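Side-chain contacts in myosin-I heavy chain (Dictyostelium discoideum, PDB 5EJR), which is an actin-based motor with ATPase activity, involved in early phagocytosis and adhesion, whose tail ends in a MyTH4-FERM module: residues T228-T231 / I232-T236; M273-D276 / V277-R280; I383-W386 / I387-E391; N340-D343 / S344-A348. One frame throughout, in Å; residues are numbered along the deposited sequence. Where two conformers were deposited one is given.

Interaction 1: T228-T231 / I232-T236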
loop_
_atom_site.group_PDB
_atom_site.type_symbol
_atom_site.label_atom_id
_atom_site.label_comp_id
_atom_site.label_asym_id
_atom_site.label_seq_id
_atom_site.Cartn_x
_atom_site.Cartn_y
_atom_site.Cartn_z
ATOM N N THR A 228 3.042 10.629 -6.976
ATOM C CA THR A 228 3.573 9.362 -7.509
ATOM C C THR A 228 4.385 8.567 -6.491
ATOM O O THR A 228 4.211 7.359 -6.380
ATOM C CB THR A 228 4.444 9.660 -8.752
ATOM O OG1 THR A 228 3.661 10.413 -9.675
ATOM C CG2 THR A 228 4.964 8.401 -9.431
ATOM N N TYR A 229 5.263 9.255 -5.753
ATOM C CA TYR A 229 6.197 8.648 -4.835
ATOM C C TYR A 229 5.839 8.810 -3.358
ATOM O O TYR A 229 6.691 8.571 -2.507
ATOM C CB TYR A 229 7.607 9.185 -5.132
ATOM C CG TYR A 229 8.037 8.980 -6.579
ATOM C CD1 TYR A 229 8.434 7.729 -7.038
ATOM C CD2 TYR A 229 8.013 10.031 -7.492
ATOM C CE1 TYR A 229 8.854 7.536 -8.356
ATOM C CE2 TYR A 229 8.394 9.843 -8.827
ATOM C CZ TYR A 229 8.822 8.594 -9.248
ATOM O OH TYR A 229 9.186 8.383 -10.553
ATOM N N THR A 230 4.593 9.178 -3.039
ATOM C CA THR A 230 4.225 9.354 -1.625
ATOM C C THR A 230 4.300 8.031 -0.850
ATOM O O THR A 230 3.717 7.024 -1.272
ATOM C CB THR A 230 2.873 10.056 -1.491
ATOM O OG1 THR A 230 2.951 11.322 -2.157
ATOM C CG2 THR A 230 2.465 10.287 -0.017
ATOM N N THR A 231 4.995 8.051 0.291
ATOM C CA THR A 231 5.054 6.874 1.161
ATOM C C THR A 231 3.884 6.886 2.153
ATOM O O THR A 231 3.277 7.935 2.425
ATOM C CB THR A 231 6.366 6.811 1.942
ATOM O OG1 THR A 231 6.430 7.939 2.812
ATOM C CG2 THR A 231 7.594 6.691 1.052
ATOM N N ILE A 232 3.612 5.726 2.752
ATOM C CA ILE A 232 2.571 5.577 3.768
ATOM C C ILE A 232 2.914 6.445 5.001
ATOM O O ILE A 232 2.013 7.038 5.599
ATOM C CB ILE A 232 2.368 4.060 4.048
ATOM C CG1 ILE A 232 1.742 3.382 2.792
ATOM C CG2 ILE A 232 1.555 3.770 5.351
ATOM C CD1 ILE A 232 0.204 3.656 2.473
ATOM N N ARG A 233 4.226 6.616 5.292
ATOM C CA ARG A 233 4.669 7.450 6.415
ATOM C C ARG A 233 4.287 8.898 6.198
ATOM O O ARG A 233 3.772 9.528 7.125
ATOM C CB ARG A 233 6.169 7.311 6.698
ATOM C CG ARG A 233 6.658 8.090 7.934
ATOM C CD ARG A 233 6.123 7.527 9.260
ATOM N NE ARG A 233 5.016 8.319 9.806
ATOM C CZ ARG A 233 4.274 7.965 10.858
ATOM N NH1 ARG A 233 4.484 6.805 11.471
ATOM N NH2 ARG A 233 3.304 8.757 11.288
ATOM N N GLU A 234 4.486 9.412 4.968
ATOM C CA GLU A 234 4.129 10.790 4.600
ATOM C C GLU A 234 2.629 11.041 4.655
ATOM O O GLU A 234 2.237 12.082 5.174
ATOM C CB GLU A 234 4.707 11.192 3.217
ATOM C CG GLU A 234 6.232 11.229 3.192
ATOM C CD GLU A 234 6.901 11.247 1.825
ATOM O OE1 GLU A 234 6.294 10.752 0.846
ATOM O OE2 GLU A 234 8.059 11.719 1.742
ATOM N N ILE A 235 1.784 10.123 4.126
ATOM C CA ILE A 235 0.335 10.314 4.223
ATOM C C ILE A 235 -0.150 10.216 5.665
ATOM O O ILE A 235 -1.093 10.922 6.003
ATOM C CB ILE A 235 -0.585 9.492 3.299
ATOM C CG1 ILE A 235 -0.295 7.990 3.376
ATOM C CG2 ILE A 235 -0.598 10.008 1.857
ATOM C CD1 ILE A 235 -1.576 7.177 3.390
ATOM N N THR A 236 0.452 9.320 6.504
ATOM C CA THR A 236 0.068 9.216 7.919
ATOM C C THR A 236 0.340 10.577 8.573
ATOM O O THR A 236 -0.523 11.093 9.274
ATOM C CB THR A 236 0.833 8.082 8.655
ATOM O OG1 THR A 236 0.616 6.831 7.993
ATOM C CG2 THR A 236 0.391 7.942 10.102
#

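Interaction 2: M273-D276 / V277-R280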
loop_
_atom_site.group_PDB
_atom_site.type_symbol
_atom_site.label_atom_id
_atom_site.label_comp_id
_atom_site.label_asym_id
_atom_site.label_seq_id
_atom_site.Cartn_x
_atom_site.Cartn_y
_atom_site.Cartn_z
ATOM N N MET A 273 5.026 2.537 -0.870
ATOM C CA MET A 273 4.510 3.603 -1.730
ATOM C C MET A 273 3.027 3.409 -1.708
ATOM O O MET A 273 2.570 2.293 -1.967
ATOM C CB MET A 273 4.999 3.428 -3.181
ATOM C CG MET A 273 6.475 3.569 -3.334
ATOM S SD MET A 273 7.073 4.982 -2.399
ATOM C CE MET A 273 8.254 5.571 -3.504
ATOM N N ILE A 274 2.263 4.466 -1.398
ATOM C CA ILE A 274 0.785 4.345 -1.358
ATOM C C ILE A 274 0.203 3.823 -2.681
ATOM O O ILE A 274 -0.668 2.950 -2.654
ATOM C CB ILE A 274 0.054 5.636 -0.859
ATOM C CG1 ILE A 274 -1.484 5.456 -0.893
ATOM C CG2 ILE A 274 0.514 6.891 -1.621
ATOM C CD1 ILE A 274 -2.260 6.396 -0.012
ATOM N N TYR A 275 0.753 4.275 -3.820
ATOM C CA TYR A 275 0.271 3.811 -5.126
ATOM C C TYR A 275 0.593 2.335 -5.386
ATOM O O TYR A 275 -0.223 1.655 -6.015
ATOM C CB TYR A 275 0.747 4.729 -6.255
ATOM C CG TYR A 275 -0.114 5.971 -6.428
ATOM C CD1 TYR A 275 -1.502 5.877 -6.512
ATOM C CD2 TYR A 275 0.461 7.228 -6.565
ATOM C CE1 TYR A 275 -2.296 7.012 -6.691
ATOM C CE2 TYR A 275 -0.323 8.368 -6.746
ATOM C CZ TYR A 275 -1.700 8.252 -6.814
ATOM O OH TYR A 275 -2.479 9.366 -6.986
ATOM N N ASP A 276 1.722 1.814 -4.826
ATOM C CA ASP A 276 2.045 0.380 -4.948
ATOM C C ASP A 276 1.021 -0.454 -4.175
ATOM O O ASP A 276 0.631 -1.522 -4.635
ATOM C CB ASP A 276 3.474 0.071 -4.483
ATOM C CG ASP A 276 4.573 0.507 -5.438
ATOM O OD1 ASP A 276 4.270 0.732 -6.636
ATOM O OD2 ASP A 276 5.749 0.587 -4.998
ATOM N N VAL A 277 0.550 0.069 -3.015
ATOM C CA VAL A 277 -0.465 -0.576 -2.188
ATOM C C VAL A 277 -1.793 -0.601 -2.952
ATOM O O VAL A 277 -2.465 -1.630 -2.958
ATOM C CB VAL A 277 -0.639 0.089 -0.784
ATOM C CG1 VAL A 277 -1.704 -0.629 0.038
ATOM C CG2 VAL A 277 0.672 0.178 -0.014
ATOM N N LEU A 278 -2.179 0.521 -3.584
ATOM C CA LEU A 278 -3.442 0.573 -4.320
ATOM C C LEU A 278 -3.495 -0.422 -5.475
ATOM O O LEU A 278 -4.553 -1.014 -5.712
ATOM C CB LEU A 278 -3.808 1.995 -4.783
ATOM C CG LEU A 278 -4.160 2.972 -3.661
ATOM C CD1 LEU A 278 -4.100 4.420 -4.170
ATOM C CD2 LEU A 278 -5.540 2.662 -3.062
ATOM N N ALA A 279 -2.350 -0.637 -6.144
ATOM C CA ALA A 279 -2.219 -1.596 -7.245
ATOM C C ALA A 279 -2.377 -3.021 -6.686
ATOM O O ALA A 279 -3.204 -3.787 -7.192
ATOM C CB ALA A 279 -0.875 -1.427 -7.925
ATOM N N ARG A 280 -1.689 -3.323 -5.558
ATOM C CA ARG A 280 -1.795 -4.605 -4.844
ATOM C C ARG A 280 -3.219 -4.948 -4.444
ATOM O O ARG A 280 -3.587 -6.116 -4.509
ATOM C CB ARG A 280 -0.857 -4.635 -3.637
ATOM C CG ARG A 280 0.566 -5.008 -4.039
ATOM C CD ARG A 280 1.602 -4.596 -3.013
ATOM N NE ARG A 280 2.948 -4.665 -3.585
ATOM C CZ ARG A 280 4.001 -3.984 -3.143
ATOM N NH1 ARG A 280 3.881 -3.154 -2.110
ATOM N NH2 ARG A 280 5.181 -4.120 -3.730
#

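Interaction 3: I383-W386 / I387-E391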
loop_
_atom_site.group_PDB
_atom_site.type_symbol
_atom_site.label_atom_id
_atom_site.label_comp_id
_atom_site.label_asym_id
_atom_site.label_seq_id
_atom_site.Cartn_x
_atom_site.Cartn_y
_atom_site.Cartn_z
ATOM N N ILE A 383 -28.686 -11.665 29.534
ATOM C CA ILE A 383 -28.608 -10.200 29.598
ATOM C C ILE A 383 -29.284 -9.630 30.887
ATOM O O ILE A 383 -28.791 -8.641 31.448
ATOM C CB ILE A 383 -29.131 -9.557 28.275
ATOM C CG1 ILE A 383 -28.833 -8.033 28.248
ATOM C CG2 ILE A 383 -30.643 -9.870 28.029
ATOM C CD1 ILE A 383 -28.761 -7.385 26.858
ATOM N N LYS A 384 -30.342 -10.315 31.398
ATOM C CA LYS A 384 -31.015 -9.938 32.637
ATOM C C LYS A 384 -30.067 -10.077 33.818
ATOM O O LYS A 384 -30.128 -9.266 34.738
ATOM C CB LYS A 384 -32.258 -10.816 32.869
ATOM C CG LYS A 384 -33.470 -10.400 32.057
ATOM C CD LYS A 384 -34.565 -11.465 32.266
ATOM C CE LYS A 384 -35.837 -11.193 31.507
ATOM N NZ LYS A 384 -36.856 -12.245 31.773
ATOM N N VAL A 385 -29.157 -11.062 33.780
ATOM C CA VAL A 385 -28.148 -11.249 34.838
ATOM C C VAL A 385 -27.075 -10.128 34.694
ATOM O O VAL A 385 -26.624 -9.567 35.687
ATOM C CB VAL A 385 -27.533 -12.678 34.845
ATOM C CG1 VAL A 385 -26.431 -12.801 35.906
ATOM C CG2 VAL A 385 -28.611 -13.750 35.051
ATOM N N TRP A 386 -26.716 -9.782 33.464
ATOM C CA TRP A 386 -25.776 -8.688 33.212
ATOM C C TRP A 386 -26.330 -7.362 33.733
ATOM O O TRP A 386 -25.615 -6.632 34.399
ATOM C CB TRP A 386 -25.463 -8.583 31.725
ATOM C CG TRP A 386 -24.469 -9.596 31.284
ATOM C CD1 TRP A 386 -24.688 -10.655 30.448
ATOM C CD2 TRP A 386 -23.072 -9.614 31.603
ATOM N NE1 TRP A 386 -23.508 -11.296 30.187
ATOM C CE2 TRP A 386 -22.502 -10.700 30.906
ATOM C CE3 TRP A 386 -22.237 -8.782 32.373
ATOM C CZ2 TRP A 386 -21.144 -11.022 31.002
ATOM C CZ3 TRP A 386 -20.875 -9.083 32.445
ATOM C CH2 TRP A 386 -20.342 -10.183 31.761
ATOM N N ILE A 387 -27.629 -7.080 33.490
ATOM C CA ILE A 387 -28.276 -5.866 33.993
ATOM C C ILE A 387 -28.093 -5.769 35.521
ATOM O O ILE A 387 -27.635 -4.747 36.020
ATOM C CB ILE A 387 -29.779 -5.846 33.589
ATOM C CG1 ILE A 387 -29.905 -5.525 32.083
ATOM C CG2 ILE A 387 -30.547 -4.828 34.458
ATOM C CD1 ILE A 387 -31.415 -5.762 31.443
ATOM N N SER A 388 -28.414 -6.858 36.232
ATOM C CA SER A 388 -28.280 -6.961 37.678
ATOM C C SER A 388 -26.808 -6.758 38.146
ATOM O O SER A 388 -26.579 -6.030 39.110
ATOM C CB SER A 388 -28.792 -8.319 38.145
ATOM O OG SER A 388 -28.831 -8.332 39.559
ATOM N N MET A 389 -25.829 -7.394 37.473
ATOM C CA MET A 389 -24.407 -7.274 37.841
ATOM C C MET A 389 -23.884 -5.844 37.579
ATOM O O MET A 389 -23.128 -5.307 38.373
ATOM C CB MET A 389 -23.556 -8.317 37.104
ATOM C CG MET A 389 -23.736 -9.712 37.637
ATOM S SD MET A 389 -22.692 -10.896 36.771
ATOM C CE MET A 389 -21.120 -10.608 37.641
ATOM N N ILE A 390 -24.294 -5.246 36.464
ATOM C CA ILE A 390 -23.919 -3.892 36.081
ATOM C C ILE A 390 -24.566 -2.886 37.065
ATOM O O ILE A 390 -23.883 -1.984 37.567
ATOM C CB ILE A 390 -24.230 -3.642 34.595
ATOM C CG1 ILE A 390 -23.285 -4.487 33.721
ATOM C CG2 ILE A 390 -24.121 -2.177 34.230
ATOM C CD1 ILE A 390 -23.760 -4.720 32.306
ATOM N N GLU A 391 -25.869 -3.100 37.403
ATOM C CA GLU A 391 -26.550 -2.259 38.382
ATOM C C GLU A 391 -25.762 -2.242 39.723
ATOM O O GLU A 391 -25.548 -1.170 40.299
ATOM C CB GLU A 391 -28.003 -2.755 38.549
ATOM C CG GLU A 391 -28.801 -2.070 39.627
ATOM C CD GLU A 391 -30.193 -2.666 39.649
ATOM O OE1 GLU A 391 -30.321 -3.793 40.165
ATOM O OE2 GLU A 391 -31.105 -2.103 39.003
#

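Interaction 4: N340-D343 / S344-A348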
loop_
_atom_site.group_PDB
_atom_site.type_symbol
_atom_site.label_atom_id
_atom_site.label_comp_id
_atom_site.label_asym_id
_atom_site.label_seq_id
_atom_site.Cartn_x
_atom_site.Cartn_y
_atom_site.Cartn_z
ATOM N N ASN A 340 -12.992 -11.449 33.655
ATOM C CA ASN A 340 -14.089 -12.201 34.245
ATOM C C ASN A 340 -15.385 -11.341 34.206
ATOM O O ASN A 340 -15.324 -10.173 33.811
ATOM C CB ASN A 340 -13.732 -12.744 35.638
ATOM C CG ASN A 340 -13.763 -11.763 36.792
ATOM O OD1 ASN A 340 -13.916 -10.553 36.624
ATOM N ND2 ASN A 340 -13.650 -12.282 38.011
ATOM N N GLU A 341 -16.535 -11.911 34.603
ATOM C CA GLU A 341 -17.836 -11.222 34.588
ATOM C C GLU A 341 -17.890 -9.971 35.486
ATOM O O GLU A 341 -18.489 -8.974 35.089
ATOM C CB GLU A 341 -18.971 -12.191 34.906
ATOM C CG GLU A 341 -19.159 -13.206 33.778
ATOM C CD GLU A 341 -19.937 -14.474 34.091
ATOM O OE1 GLU A 341 -20.305 -14.680 35.271
ATOM O OE2 GLU A 341 -20.196 -15.256 33.147
ATOM N N LYS A 342 -17.262 -10.016 36.667
ATOM C CA LYS A 342 -17.183 -8.856 37.577
ATOM C C LYS A 342 -16.390 -7.717 36.904
ATOM O O LYS A 342 -16.885 -6.603 36.851
ATOM C CB LYS A 342 -16.564 -9.230 38.935
ATOM C CG LYS A 342 -16.703 -8.089 39.953
ATOM C CD LYS A 342 -16.040 -8.381 41.285
ATOM C CE LYS A 342 -16.250 -7.253 42.275
ATOM N NZ LYS A 342 -15.299 -6.129 42.063
ATOM N N ASP A 343 -15.210 -8.011 36.329
ATOM C CA ASP A 343 -14.397 -7.024 35.612
ATOM C C ASP A 343 -15.158 -6.441 34.438
ATOM O O ASP A 343 -15.057 -5.233 34.188
ATOM C CB ASP A 343 -13.086 -7.654 35.098
ATOM C CG ASP A 343 -12.139 -8.152 36.184
ATOM O OD1 ASP A 343 -12.251 -7.672 37.339
ATOM O OD2 ASP A 343 -11.281 -9.021 35.876
ATOM N N SER A 344 -15.931 -7.290 33.708
ATOM C CA SER A 344 -16.681 -6.798 32.543
ATOM C C SER A 344 -17.798 -5.870 32.967
ATOM O O SER A 344 -18.103 -4.916 32.252
ATOM C CB SER A 344 -17.258 -7.956 31.729
ATOM O OG SER A 344 -16.234 -8.713 31.105
ATOM N N SER A 345 -18.456 -6.195 34.082
ATOM C CA SER A 345 -19.550 -5.405 34.678
ATOM C C SER A 345 -19.004 -4.054 35.143
ATOM O O SER A 345 -19.692 -3.052 35.038
ATOM C CB SER A 345 -20.132 -6.159 35.872
ATOM O OG SER A 345 -20.941 -7.216 35.382
ATOM N N ILE A 346 -17.763 -4.023 35.655
ATOM C CA ILE A 346 -17.130 -2.742 36.072
ATOM C C ILE A 346 -16.884 -1.902 34.812
ATOM O O ILE A 346 -17.154 -0.701 34.812
ATOM C CB ILE A 346 -15.815 -3.000 36.896
ATOM C CG1 ILE A 346 -16.160 -3.606 38.273
ATOM C CG2 ILE A 346 -14.992 -1.688 37.088
ATOM C CD1 ILE A 346 -14.991 -4.406 38.999
ATOM N N ILE A 347 -16.409 -2.555 33.720
ATOM C CA ILE A 347 -16.143 -1.880 32.447
ATOM C C ILE A 347 -17.434 -1.318 31.897
ATOM O O ILE A 347 -17.495 -0.149 31.544
ATOM C CB ILE A 347 -15.385 -2.789 31.434
ATOM C CG1 ILE A 347 -13.920 -3.027 31.932
ATOM C CG2 ILE A 347 -15.377 -2.158 30.019
ATOM C CD1 ILE A 347 -13.238 -4.372 31.366
ATOM N N ALA A 348 -18.483 -2.157 31.868
ATOM C CA ALA A 348 -19.800 -1.750 31.396
ATOM C C ALA A 348 -20.294 -0.561 32.224
ATOM O O ALA A 348 -20.679 0.432 31.627
ATOM C CB ALA A 348 -20.756 -2.934 31.482
#

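Interaction 1: T228-T231 / I232-T236
The carboxylate of E234 is the flat group at the heart of this contact: the backbone N-H of T231 descends on it from above its plane, 36° out of it, to reach OE1, with N to OE1 3.0 Å. In return the backbone N of E234 donates to OG1 of T231 over 3.3 Å, and the two bonds make a capping box at the start of helix 232-243 in the ubiquitin-like lobe of the FERM domain. The other flat group, the Y229 ring, carries CG2 of T228 over the centre of one face, 3.7 Å above its plane; its hydroxyl bonds to the carbonyl O of I136. OG1 of T231 sits between that residue's own backbone N and carbonyl carbon (chi1 64°), which turns it to the amide of E234, while the extended chain of E234 reaches back to the loop. With a valine here in place of the threonine, the amide of E234 would probably lose its side-chain acceptor and the first turn could fray. Beside the box, CG2 of T230 meets CG2 of I235 at 3.6 Å, the two side chains crossing at about a right angle, and both also touch I274. One step on, I232 O is gripped from opposite faces of its plane by N and OG1 of T236, the hydroxyl OG1 lying 2.8 Å from that O.

Interaction 2: M273-D276 / V277-R280
M273 to R280 wind through the first turns of helix 274-283, where V277, L278, A279 and R280 each give their amide to the carbonyl four residues back, L278 N lying 3.0 Å from I274 O. M273 is the N-cap, and the helix belongs to the ubiquitin-like lobe of the FERM domain, where I274, V277 and L278 all touch F292 of strand 290-296. CD1 of L278 reaches back to CG1 of I274 at 4.3 Å and, closer, to CD1 of the Y275 ring at 3.8 Å. The leucine comes to the ring at a slant, and the tyrosine itself leans on E196 and S199 of helix 194-205. Round the helix, R280 lays its guanidinium against D276 with CB of the aspartate over one face, CB to NH1 4.0 Å. Its chain is extended from CG to NE and starts beside the backbone N (chi1 -83°), a path that carries it past the carbonyl of D276, CG of R280 to O of D276 3.5 Å. The opposite charges do not pair: OD2 of D276 stays 4.9 Å from NH2 of R280, so any attraction is probably weak and long-range. The aspartate is already engaged, OD1 with the NE of R188 in a salt bridge and with the amide of M190, and OD2 with the amide of K189, so that a buried carboxylate ties this helix to the loop before helix 194-205. At the very start of the helix, CG2 of V277 lies 3.4 Å from M273 O.

Interaction 3: I383-W386 / I387-E391
W386 and M389 both place CG beside the backbone N, anti to their own carbonyl carbon (chi1 -79° and -74°), and these torsions, with the methionine then extended (chi2 -179°), put its sulfur above the indole. SD lies 5.3 Å from the centroid of the six-membered ring of W386, above the face though at some distance: a Met-aromatic contact between residues three apart on helix 383-394. The same sulfur brushes CG1 of V385, one turn back, at 4.3 Å. I390 approaches W386 from another direction. Its CG1 lies 3.2 Å from the carbonyl O of W386, which also receives the I390 amide, N to O 2.8 Å and nearly in line with the C=O bond, while CD1 comes to 4.3 Å from the tryptophan's CB and meets the ring obliquely. Cutting I390 back to an alanine would probably uncover the flank of W386 and open a gap toward A348. I387 repeats the pattern one turn earlier, with CG1 3.4 Å from the carbonyl O of I383. In this helical central lobe of the FERM domain the indole is held at its N-H as well, NE1 bonding to the carbonyl O of L378. I390 packs on A348 and I352 of helix 341-355, while I383 and I387 lie against helix 366-370, through K366, V369 and R370.

Interaction 4: N340-D343 / S344-A348
K342 and I346 cross obliquely one turn apart on helix 341-355, in the helical central lobe of the FERM domain, with NZ of the lysine 3.5 Å from CD1 of the isoleucine. The lysine chain runs out straight and bends only at its last torsion (chi4 -81°), which folds NZ over that methyl. Ahead of them N340 is the N-cap: its OD1 receives the amide of D343 at 2.9 Å, nearly straight on. The carboxylate of D343 hangs close by, OD2 3.1 Å from OD1 of N340, two acceptors side by side, and the salt bridge from OD2 to K416 probably eases their repulsion. E341 is turned away from the following turn, its OE2 bonded to S380 and Q381. I347 instead lies back along the helix, CG1 3.4 Å from the carbonyl O of D343, and buries itself against F409 and I413 of helix 402-416. The hydroxyl of S345, anti to its own carbonyl carbon, turns back on the preceding turn: E341 O takes two bonds from S345, OG coming in on one side of the carbonyl plane and N on the other, each at 3.0 Å.

In the fold
The four contacts fall into two touching pairs in different lobes of the FERM domain, their centres about 41 to 48 Å apart from one pair to the other. Interactions 1 and 2 share the ubiquitin-like lobe, where the loop leading into one helix meets the start of the next: T230 O and I274 N, 2.9 Å apart, are probably hydrogen-bonded. Interactions 3 and 4 lie on two helices of the central lobe that pack together, with M389 CB 3.3 Å from S345 OG. Interaction 2 is the buried one; the others are partly exposed. Their chemistry follows: interactions 1 and 4 cap helix starts with polar side chains, interaction 3 relies on sulfur, indole and aliphatic packing, and interaction 2 combines apolar packing with a buried carboxylate.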